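PDB 3UGV: enolase from alpha proteobacterium BAL199, which belongs to the mandelate racemase/muconate lactonizing enzyme family of the enolase superfamily and probably catalyses a magnesium-dependent reaction on a carboxylate substrate. Local coordinates for residues P272-E277 / C294-P299. Residues are numbered along the deposited sequence; the frame is centred on the assembly and turned at random.
With MG (magnesium ion), chain B.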
ATOM      1  N   PRO F 272     -11.333 -21.218   5.734  1.00 25.07           N
ATOM      2  CA  PRO F 272     -10.777 -20.926   4.406  1.00 20.98           C
ATOM      3  C   PRO F 272     -11.863 -20.626   3.364  1.00 26.47           C
ATOM      4  O   PRO F 272     -12.919 -21.266   3.340  1.00 21.00           O
ATOM      5  CB  PRO F 272     -10.030 -22.228   4.046  1.00 22.39           C
ATOM      6  CG  PRO F 272      -9.687 -22.849   5.371  1.00 17.90           C
ATOM      7  CD  PRO F 272     -10.862 -22.518   6.258  1.00 20.20           C
ATOM      8  N   LEU F 273     -11.592 -19.645   2.511  1.00 22.38           N
ATOM      9  CA  LEU F 273     -12.500 -19.274   1.442  1.00 15.54           C
ATOM     10  C   LEU F 273     -11.956 -19.831   0.128  1.00 24.57           C
ATOM     11  O   LEU F 273     -10.794 -19.602  -0.216  1.00 20.19           O
ATOM     12  CB  LEU F 273     -12.622 -17.761   1.352  1.00 12.58           C
ATOM     13  CG  LEU F 273     -13.503 -17.216   0.233  1.00 18.56           C
ATOM     14  CD1 LEU F 273     -14.948 -17.664   0.451  1.00 14.31           C
ATOM     15  CD2 LEU F 273     -13.391 -15.686   0.185  1.00 19.92           C
ATOM     16  N   MET F 274     -12.806 -20.562  -0.590  1.00 13.65           N
ATOM     17  CA  MET F 274     -12.399 -21.306  -1.773  1.00 18.10           C
ATOM     18  C   MET F 274     -13.020 -20.694  -3.019  1.00 19.25           C
ATOM     19  O   MET F 274     -14.205 -20.397  -3.034  1.00 21.41           O
ATOM     20  CB  MET F 274     -12.852 -22.771  -1.650  1.00 20.00           C
ATOM     21  CG  MET F 274     -12.767 -23.556  -2.932  1.00 19.82           C
ATOM     22  SD  MET F 274     -11.069 -23.876  -3.521  1.00 23.90           S
ATOM     23  CE  MET F 274     -10.602 -25.302  -2.549  1.00 19.09           C
ATOM     24  N   ILE F 275     -12.215 -20.497  -4.056  1.00 12.46           N
ATOM     25  CA  ILE F 275     -12.734 -20.114  -5.364  1.00 15.68           C
ATOM     26  C   ILE F 275     -11.807 -20.686  -6.415  1.00 18.63           C
ATOM     27  O   ILE F 275     -10.820 -21.355  -6.090  1.00 19.05           O
ATOM     28  CB  ILE F 275     -12.806 -18.570  -5.580  1.00 17.32           C
ATOM     29  CG1 ILE F 275     -11.404 -17.972  -5.635  1.00 17.22           C
ATOM     30  CG2 ILE F 275     -13.663 -17.898  -4.509  1.00 12.11           C
ATOM     31  CD1 ILE F 275     -11.394 -16.449  -5.873  1.00 21.47           C
ATOM     32  N   GLY F 276     -12.108 -20.430  -7.678  1.00 20.98           N
ATOM     33  CA  GLY F 276     -11.192 -20.849  -8.721  1.00 21.89           C
ATOM     34  C   GLY F 276     -11.802 -21.615  -9.869  1.00 19.05           C
ATOM     35  O   GLY F 276     -11.252 -21.593 -10.966  1.00 26.78           O
ATOM     36  N   GLU F 277     -12.933 -22.281  -9.653  1.00 18.57           N
ATOM     37  CA  GLU F 277     -13.480 -23.076 -10.741  1.00 27.61           C
ATOM     38  C   GLU F 277     -13.820 -22.210 -11.950  1.00 20.44           C
ATOM     39  O   GLU F 277     -14.030 -22.728 -13.026  1.00 32.50           O
ATOM     40  CB  GLU F 277     -14.696 -23.883 -10.310  1.00 27.65           C
ATOM     41  CG  GLU F 277     -15.949 -23.072 -10.070  1.00 29.10           C
ATOM     42  CD  GLU F 277     -17.019 -23.921  -9.411  1.00 37.38           C
ATOM     43  OE1 GLU F 277     -16.796 -24.340  -8.250  1.00 27.66           O
ATOM     44  OE2 GLU F 277     -18.058 -24.197 -10.054  1.00 36.87           O
ATOM     45  N   CYS F 294      -8.754 -15.140  -1.992  1.00 20.30           N
ATOM     46  CA  CYS F 294      -9.081 -16.475  -1.516  1.00 25.78           C
ATOM     47  C   CYS F 294      -7.949 -17.078  -0.699  1.00 25.41           C
ATOM     48  O   CYS F 294      -6.803 -16.650  -0.820  1.00 19.21           O
ATOM     49  CB  CYS F 294      -9.347 -17.377  -2.710  1.00 23.12           C
ATOM     50  SG  CYS F 294      -7.987 -17.348  -3.893  1.00 31.49           S
ATOM     51  N   ASP F 295      -8.283 -18.090   0.100  1.00 17.64           N
ATOM     52  CA  ASP F 295      -7.294 -18.897   0.808  1.00 16.77           C
ATOM     53  C   ASP F 295      -6.928 -20.169   0.025  1.00 19.31           C
ATOM     54  O   ASP F 295      -5.838 -20.720   0.176  1.00 24.39           O
ATOM     55  CB  ASP F 295      -7.847 -19.299   2.178  1.00 18.60           C
ATOM     56  CG  ASP F 295      -8.382 -18.121   2.958  1.00 24.60           C
ATOM     57  OD1 ASP F 295      -9.621 -18.002   3.067  1.00 22.71           O
ATOM     58  OD2 ASP F 295      -7.566 -17.307   3.453  1.00 27.36           O
ATOM     59  N   LEU F 296      -7.858 -20.652  -0.789  1.00 19.06           N
ATOM     60  CA  LEU F 296      -7.652 -21.901  -1.525  1.00 14.52           C
ATOM     61  C   LEU F 296      -8.142 -21.701  -2.964  1.00 15.67           C
ATOM     62  O   LEU F 296      -9.020 -20.877  -3.203  1.00 20.50           O
ATOM     63  CB  LEU F 296      -8.429 -23.047  -0.861  1.00 19.12           C
ATOM     64  CG  LEU F 296      -8.377 -23.288   0.656  1.00 21.58           C
ATOM     65  CD1 LEU F 296      -9.418 -24.328   1.046  1.00 18.34           C
ATOM     66  CD2 LEU F 296      -7.004 -23.732   1.139  1.00 22.26           C
ATOM     67  N   VAL F 297      -7.585 -22.428  -3.926  1.00 13.91           N
ATOM     68  CA  VAL F 297      -8.081 -22.348  -5.308  1.00 11.05           C
ATOM     69  C   VAL F 297      -8.442 -23.738  -5.864  1.00 16.98           C
ATOM     70  O   VAL F 297      -7.866 -24.736  -5.457  1.00 23.67           O
ATOM     71  CB  VAL F 297      -7.032 -21.670  -6.240  1.00 21.11           C
ATOM     72  CG1 VAL F 297      -6.676 -20.286  -5.722  1.00 16.47           C
ATOM     73  CG2 VAL F 297      -5.767 -22.510  -6.322  1.00 16.98           C
ATOM     74  N   MET F 298      -9.379 -23.806  -6.802  1.00 23.72           N
ATOM     75  CA  MET F 298      -9.673 -25.074  -7.478  1.00 21.58           C
ATOM     76  C   MET F 298     -10.034 -24.862  -8.947  1.00 14.69           C
ATOM     77  O   MET F 298     -11.210 -24.748  -9.289  1.00 18.71           O
ATOM     78  CB  MET F 298     -10.803 -25.851  -6.765  1.00 14.28           C
ATOM     79  CG  MET F 298     -12.035 -24.991  -6.459  1.00 26.82           C
ATOM     80  SD  MET F 298     -13.382 -25.900  -5.635  1.00 26.97           S
ATOM     81  CE  MET F 298     -14.145 -26.700  -7.036  1.00 40.30           C
ATOM     82  N   PRO F 299      -9.023 -24.824  -9.830  1.00 22.99           N
ATOM     83  CA  PRO F 299      -9.300 -24.587 -11.254  1.00 23.34           C
ATOM     84  C   PRO F 299     -10.073 -25.729 -11.918  1.00 21.50           C
ATOM     85  O   PRO F 299      -9.922 -26.898 -11.563  1.00 26.03           O
ATOM     86  CB  PRO F 299      -7.903 -24.468 -11.869  1.00 21.55           C
ATOM     87  CG  PRO F 299      -7.030 -24.108 -10.732  1.00 20.61           C
ATOM     88  CD  PRO F 299      -7.582 -24.851  -9.556  1.00 13.67           C
TER
HETATM   89 MG    MG B 500     -18.196 -25.327  -6.875  1.00 28.29          MG
HETATM   90  O   HOH W   1     -19.793 -25.334  -8.215  1.00 25.66           O
HETATM   91  O   HOH W   2     -18.052 -27.319  -7.525  1.00 29.46           O
HETATM   92  O   HOH W   3     -18.662 -23.278  -6.631  1.00 32.08           O
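Asp295 takes the backbone N-H of Leu273 on its carboxylate: OD1 lies 2.6 Å from Leu273 N and uses the lone pair facing away from OD2, with an N-H...O angle of 161°. In return Leu273 O accepts two N-H groups, from Asp295 N at 2.9 Å in the carbonyl plane and from Leu296 N, tilted 28° out of it. Parallel pairing continues through a weak bond from Ile275 N to Leu296 O and a bond from Met298 N to Ile275 O (2.9 Å).

On one sheet face Met274 has CG anti to the backbone N (chi1 167°) and the chain bent beyond it, bringing SD and CE back over the neighbouring strand: CE lies against Leu296 CB (3.6 Å), while SD meets Met298 CG at 3.3 Å; Met274 crosses both side chains at about a right angle. Met298 runs beside Glu277 in the same direction, its CE 3.8 Å from OE1, the oxygen that binds magnesium (2.2 Å). On the other face Ile275 CG1 rests on Cys294 CB (3.6 Å). At Gly276 a CB would run into Met298 N, and its backbone angles would also press it against Ile275 O.

Further out, Arg266 forms a salt bridge with OD2 of Asp295, so the two oxygens have separate tasks. With an alanine at Asp295, Leu273 N is likely to lose its acceptor and Arg266 the carboxylate it pairs with. Asp225, Glu251 and three waters complete the six-coordinate magnesium site. These adjacent parallel strands, joined through helix 282-290, form a beta-alpha-beta unit of the enolase-superfamily barrel, whose strand C-terminal ends carry the metal-binding carboxylates.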